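Local coordinates for glycosylation Associate Protein 2 (Streptococcus agalactiae serotype V, PDB 6OYC) that probably takes part, in complex with its Gap1 and Gap3 partners, in the glycosylation and export of a serine-rich adhesin through the accessory Sec system, at residues P296-F301 and Q364-G369; K383-A388 and S449-A454. All coordinates share one frame; numbering follows the deposited sequence.

Contact 1 (P296-F301 and Q364-G369)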
loop_
_atom_site.group_PDB
_atom_site.type_symbol
_atom_site.label_atom_id
_atom_site.label_comp_id
_atom_site.label_asym_id
_atom_site.label_seq_id
_atom_site.Cartn_x
_atom_site.Cartn_y
_atom_site.Cartn_z
ATOM N N PRO B 296 14.070 10.667 -13.681
ATOM C CA PRO B 296 14.403 9.513 -12.873
ATOM C C PRO B 296 13.187 8.845 -12.261
ATOM O O PRO B 296 12.106 9.338 -12.411
ATOM C CB PRO B 296 15.191 10.150 -11.774
ATOM C CG PRO B 296 14.487 11.404 -11.552
ATOM C CD PRO B 296 13.908 11.843 -12.842
ATOM N N LEU B 297 13.385 7.724 -11.585
ATOM C CA LEU B 297 12.300 7.064 -10.875
ATOM C C LEU B 297 12.308 7.625 -9.449
ATOM O O LEU B 297 13.302 7.575 -8.773
ATOM C CB LEU B 297 12.440 5.560 -10.894
ATOM C CG LEU B 297 11.689 4.732 -9.870
ATOM C CD1 LEU B 297 10.213 4.900 -10.036
ATOM C CD2 LEU B 297 12.045 3.286 -9.938
ATOM N N THR B 298 11.181 8.139 -9.011
ATOM C CA THR B 298 11.092 8.775 -7.699
ATOM C C THR B 298 10.252 7.939 -6.734
ATOM O O THR B 298 9.065 7.701 -6.981
ATOM C CB THR B 298 10.499 10.169 -7.839
ATOM O OG1 THR B 298 9.214 10.062 -8.469
ATOM C CG2 THR B 298 11.421 11.042 -8.682
ATOM N N VAL B 299 10.847 7.550 -5.609
ATOM C CA VAL B 299 10.214 6.672 -4.628
ATOM C C VAL B 299 9.862 7.481 -3.386
ATOM O O VAL B 299 10.727 8.154 -2.806
ATOM C CB VAL B 299 11.134 5.490 -4.268
ATOM C CG1 VAL B 299 10.499 4.595 -3.206
ATOM C CG2 VAL B 299 11.499 4.691 -5.513
ATOM N N TYR B 300 8.599 7.411 -2.965
ATOM C CA TYR B 300 8.139 8.056 -1.737
ATOM C C TYR B 300 7.688 6.995 -0.745
ATOM O O TYR B 300 6.738 6.256 -1.023
ATOM C CB TYR B 300 6.995 9.026 -2.017
ATOM C CG TYR B 300 6.542 9.796 -0.796
ATOM C CD1 TYR B 300 7.421 10.637 -0.113
ATOM C CD2 TYR B 300 5.228 9.693 -0.325
ATOM C CE1 TYR B 300 7.010 11.349 1.002
ATOM C CE2 TYR B 300 4.811 10.397 0.797
ATOM C CZ TYR B 300 5.705 11.226 1.455
ATOM O OH TYR B 300 5.294 11.933 2.561
ATOM N N PHE B 301 8.372 6.915 0.401
ATOM C CA PHE B 301 7.920 6.072 1.503
ATOM C C PHE B 301 6.864 6.814 2.323
ATOM O O PHE B 301 7.079 7.959 2.739
ATOM C CB PHE B 301 9.080 5.684 2.413
ATOM C CG PHE B 301 10.012 4.647 1.837
ATOM C CD1 PHE B 301 10.956 4.995 0.881
ATOM C CD2 PHE B 301 9.983 3.341 2.293
ATOM C CE1 PHE B 301 11.824 4.059 0.366
ATOM C CE2 PHE B 301 10.859 2.394 1.777
ATOM C CZ PHE B 301 11.779 2.753 0.812
ATOM N N GLN B 364 19.774 6.700 -11.497
ATOM C CA GLN B 364 18.532 7.292 -11.967
ATOM C C GLN B 364 17.385 7.028 -10.985
ATOM O O GLN B 364 16.211 7.012 -11.369
ATOM C CB GLN B 364 18.230 6.786 -13.378
ATOM C CG GLN B 364 19.378 7.096 -14.362
ATOM C CD GLN B 364 19.274 6.375 -15.698
ATOM O OE1 GLN B 364 19.368 5.147 -15.772
ATOM N NE2 GLN B 364 19.104 7.146 -16.772
ATOM N N LEU B 365 17.721 6.864 -9.699
ATOM C CA LEU B 365 16.772 6.540 -8.638
ATOM C C LEU B 365 16.830 7.575 -7.517
ATOM O O LEU B 365 17.918 7.961 -7.078
ATOM C CB LEU B 365 17.069 5.149 -8.066
ATOM C CG LEU B 365 16.424 4.839 -6.716
ATOM C CD1 LEU B 365 14.914 4.768 -6.899
ATOM C CD2 LEU B 365 16.970 3.540 -6.122
ATOM N N ILE B 366 15.663 8.009 -7.033
ATOM C CA ILE B 366 15.559 8.969 -5.927
ATOM C C ILE B 366 14.639 8.406 -4.850
ATOM O O ILE B 366 13.461 8.137 -5.119
ATOM C CB ILE B 366 15.031 10.333 -6.398
ATOM C CG1 ILE B 366 15.931 10.888 -7.503
ATOM C CG2 ILE B 366 14.913 11.310 -5.213
ATOM C CD1 ILE B 366 15.262 11.949 -8.295
ATOM N N LEU B 367 15.155 8.279 -3.628
ATOM C CA LEU B 367 14.374 7.843 -2.473
ATOM C C LEU B 367 14.037 9.041 -1.594
ATOM O O LEU B 367 14.877 9.916 -1.383
ATOM C CB LEU B 367 15.137 6.793 -1.663
ATOM C CG LEU B 367 15.561 5.581 -2.485
ATOM C CD1 LEU B 367 16.431 4.624 -1.696
ATOM C CD2 LEU B 367 14.345 4.860 -3.044
ATOM N N SER B 368 12.810 9.070 -1.071
ATOM C CA SER B 368 12.317 10.242 -0.358
ATOM C C SER B 368 11.290 9.848 0.698
ATOM O O SER B 368 10.704 8.763 0.651
ATOM C CB SER B 368 11.686 11.248 -1.316
ATOM O OG SER B 368 10.662 10.627 -2.075
ATOM N N GLY B 369 11.064 10.761 1.638
ATOM C CA GLY B 369 10.027 10.583 2.641
ATOM C C GLY B 369 10.121 11.636 3.725
ATOM O O GLY B 369 11.071 12.423 3.797
#
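The carbonyl of V299 is gripped twice by S368, at 2.6 Å from V299 O to S368 OG and, through a weak, bent bond, by the backbone N of the same serine. S368 OG sits between its own backbone N and carbonyl carbon (chi1 56°), which turns the hydroxyl back toward the neighbouring strand, and it approaches V299 O from above the carbonyl plane, 37° out of it. S368 OG also bonds to Y506 OH in helix 495-514. The remaining rungs are the backbone ladder of two parallel strands, 297-301 and 365-369: L297 N to Q364 O, I366 N to L297 O, V299 N to I366 O at 2.7 Å, and F301 N to S368 O.

Side chains alternate between two faces. On that of T298, I366 and S368, which helix 495-514 covers, I366 CD1 reaches back across the strands to P296 CG at 3.4 Å. Farther along, the Y300 ring offers its edge to S368 OG, 3.8 Å from Y300 CD1, while Y300 CE1 lies 3.5 Å from G369 CA. On the other face, that of L297, V299, L365 and L367, V299 and L367 run alongside each other, V299 CB to L367 CD2 being 3.5 Å; V299 also sends CG2 obliquely to L365 CD1 at 3.7 Å. Helix 341-358 packs on this face through L297, V299 and L365.

Here is the layered logic of an alpha/beta-hydrolase-like domain in small: hydrogen bonds between peptide groups join the strands, and aliphatic branches bind a helix layer to either face. The last cross-strand bond, F301 N to S368 O, comes just before G369, the first glycine of what may be a nucleophile elbow, and the buried serine hydroxyl couples the paired strands to helix 495-514.

Contact 2 (K383-A388 and S449-A454)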
loop_
_atom_site.group_PDB
_atom_site.type_symbol
_atom_site.label_atom_id
_atom_site.label_comp_id
_atom_site.label_asym_id
_atom_site.label_seq_id
_atom_site.Cartn_x
_atom_site.Cartn_y
_atom_site.Cartn_z
ATOM N N LYS B 383 21.234 -0.021 0.502
ATOM C CA LYS B 383 21.342 -1.169 -0.385
ATOM C C LYS B 383 21.110 -0.812 -1.838
ATOM O O LYS B 383 21.247 -1.683 -2.708
ATOM C CB LYS B 383 20.351 -2.258 0.024
ATOM C CG LYS B 383 20.854 -3.154 1.131
ATOM C CD LYS B 383 20.664 -2.468 2.472
ATOM C CE LYS B 383 20.311 -3.443 3.583
ATOM N NZ LYS B 383 19.807 -2.672 4.765
ATOM N N LEU B 384 20.758 0.438 -2.126
ATOM C CA LEU B 384 20.348 0.810 -3.464
ATOM C C LEU B 384 21.263 1.825 -4.135
ATOM O O LEU B 384 21.169 1.988 -5.361
ATOM C CB LEU B 384 18.911 1.354 -3.441
ATOM C CG LEU B 384 17.844 0.299 -3.141
ATOM C CD1 LEU B 384 16.555 0.944 -2.667
ATOM C CD2 LEU B 384 17.604 -0.528 -4.368
ATOM N N ASN B 385 22.141 2.496 -3.383
ATOM C CA ASN B 385 23.061 3.513 -3.890
ATOM C C ASN B 385 22.327 4.487 -4.826
ATOM O O ASN B 385 22.686 4.600 -5.999
ATOM C CB ASN B 385 24.254 2.874 -4.593
ATOM C CG ASN B 385 25.446 3.812 -4.703
ATOM O OD1 ASN B 385 25.319 5.029 -4.583
ATOM N ND2 ASN B 385 26.619 3.240 -4.933
ATOM N N PRO B 386 21.291 5.162 -4.341
ATOM C CA PRO B 386 20.497 6.015 -5.231
ATOM C C PRO B 386 21.240 7.292 -5.597
ATOM O O PRO B 386 22.230 7.691 -4.979
ATOM C CB PRO B 386 19.251 6.322 -4.400
ATOM C CG PRO B 386 19.757 6.311 -2.989
ATOM C CD PRO B 386 20.798 5.217 -2.953
ATOM N N HIS B 387 20.716 7.956 -6.623
ATOM C CA HIS B 387 21.230 9.264 -6.991
ATOM C C HIS B 387 21.013 10.281 -5.878
ATOM O O HIS B 387 21.901 11.086 -5.576
ATOM C CB HIS B 387 20.555 9.746 -8.265
ATOM C CG HIS B 387 21.008 11.101 -8.691
ATOM N ND1 HIS B 387 22.268 11.333 -9.197
ATOM C CD2 HIS B 387 20.384 12.302 -8.663
ATOM C CE1 HIS B 387 22.394 12.617 -9.480
ATOM N NE2 HIS B 387 21.266 13.228 -9.164
ATOM N N ALA B 388 19.837 10.269 -5.262
ATOM C CA ALA B 388 19.490 11.287 -4.288
ATOM C C ALA B 388 18.519 10.720 -3.258
ATOM O O ALA B 388 17.716 9.831 -3.550
ATOM C CB ALA B 388 18.878 12.510 -4.973
ATOM N N SER B 449 27.680 5.962 -2.785
ATOM C CA SER B 449 28.623 6.608 -3.696
ATOM C C SER B 449 27.911 7.535 -4.676
ATOM O O SER B 449 28.387 8.645 -4.949
ATOM C CB SER B 449 29.444 5.555 -4.438
ATOM O OG SER B 449 28.683 4.888 -5.426
ATOM N N ASN B 450 26.762 7.110 -5.200
ATOM C CA ASN B 450 25.996 7.923 -6.135
ATOM C C ASN B 450 25.217 9.044 -5.465
ATOM O O ASN B 450 24.636 9.870 -6.179
ATOM C CB ASN B 450 25.004 7.050 -6.911
ATOM C CG ASN B 450 25.669 6.201 -7.968
ATOM O OD1 ASN B 450 26.774 6.507 -8.418
ATOM N ND2 ASN B 450 24.990 5.134 -8.388
ATOM N N THR B 451 25.197 9.111 -4.130
ATOM C CA THR B 451 24.102 9.751 -3.404
ATOM C C THR B 451 24.431 11.162 -2.928
ATOM O O THR B 451 25.500 11.410 -2.364
ATOM C CB THR B 451 23.691 8.914 -2.185
ATOM O OG1 THR B 451 23.658 7.521 -2.518
ATOM C CG2 THR B 451 22.323 9.345 -1.708
ATOM N N THR B 452 23.470 12.069 -3.115
ATOM C CA THR B 452 23.413 13.363 -2.444
ATOM C C THR B 452 22.197 13.402 -1.516
ATOM O O THR B 452 21.136 12.879 -1.864
ATOM C CB THR B 452 23.309 14.500 -3.469
ATOM O OG1 THR B 452 24.312 14.339 -4.484
ATOM C CG2 THR B 452 23.451 15.863 -2.799
ATOM N N PHE B 453 22.327 14.032 -0.343
ATOM C CA PHE B 453 21.232 14.110 0.624
ATOM C C PHE B 453 20.676 15.527 0.693
ATOM O O PHE B 453 21.410 16.472 0.992
ATOM C CB PHE B 453 21.677 13.674 2.022
ATOM C CG PHE B 453 21.970 12.209 2.140
ATOM C CD1 PHE B 453 23.209 11.708 1.778
ATOM C CD2 PHE B 453 21.013 11.331 2.622
ATOM C CE1 PHE B 453 23.490 10.353 1.892
ATOM C CE2 PHE B 453 21.287 9.974 2.736
ATOM C CZ PHE B 453 22.523 9.486 2.373
ATOM N N ALA B 454 19.381 15.664 0.432
ATOM C CA ALA B 454 18.645 16.883 0.726
ATOM C C ALA B 454 17.901 16.649 2.028
ATOM O O ALA B 454 17.026 15.781 2.097
ATOM C CB ALA B 454 17.671 17.236 -0.393
#
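N385 and S449 meet where two loops run together into a parallel beta pairing, A388 beside T452, in the mixed sheet of the hydrolase-like domain. The tight part is built on buried P386, T451 and A388. T451 OG1 bonds to P386 O at 2.9 Å, on a lone pair in the carbonyl plane, and T452 N to H387 O begins the strand ladder. P386 turns its ring to L365 and L367 of the adjoining strand.

Toward solvent the contact is looser, though not without strong bonds. With CG anti to the backbone N (chi1 -160°), the N385 amide reaches across to the rim and uses both its ends: OD1 takes N450 N at 2.6 Å, again on a lone pair in plane, and ND2 gives a nearly straight bond to exposed S449 OG at 2.7 Å. Beside it the N450 side chain crosses that of N385 at about a right angle and gives only a weak bond from N450 ND2 to N385 O, 3.4 Å long. CB of H387 leaves its CA away from the 449-454 segment, and its ring is hydrogen-bonded to D363 and D513. At the strand start, A388 CA makes a CA-H...O contact with T452 O at 3.3 Å.

How the contacts relate
Contacts 1 and 2 lie about 10 Å apart, centre to centre, in one mixed sheet, and both segments of contact 1 precede those of contact 2 in the sequence. Across the sheet their four strands run in the order 297-301, 365-370, 388-392, 452-458, all parallel, so the two contacts are outer pairs joined by a middle one. That join is direct, a probable hydrogen bond of 3.0 Å from L367 N to A388 O. Helix 372-381 carries the chain between the inner strands, while helix 495-514 touches both contacts. Together they make up a continuous part of the platform on which the Ser-His-Asp-like site, still unconfirmed, would rest.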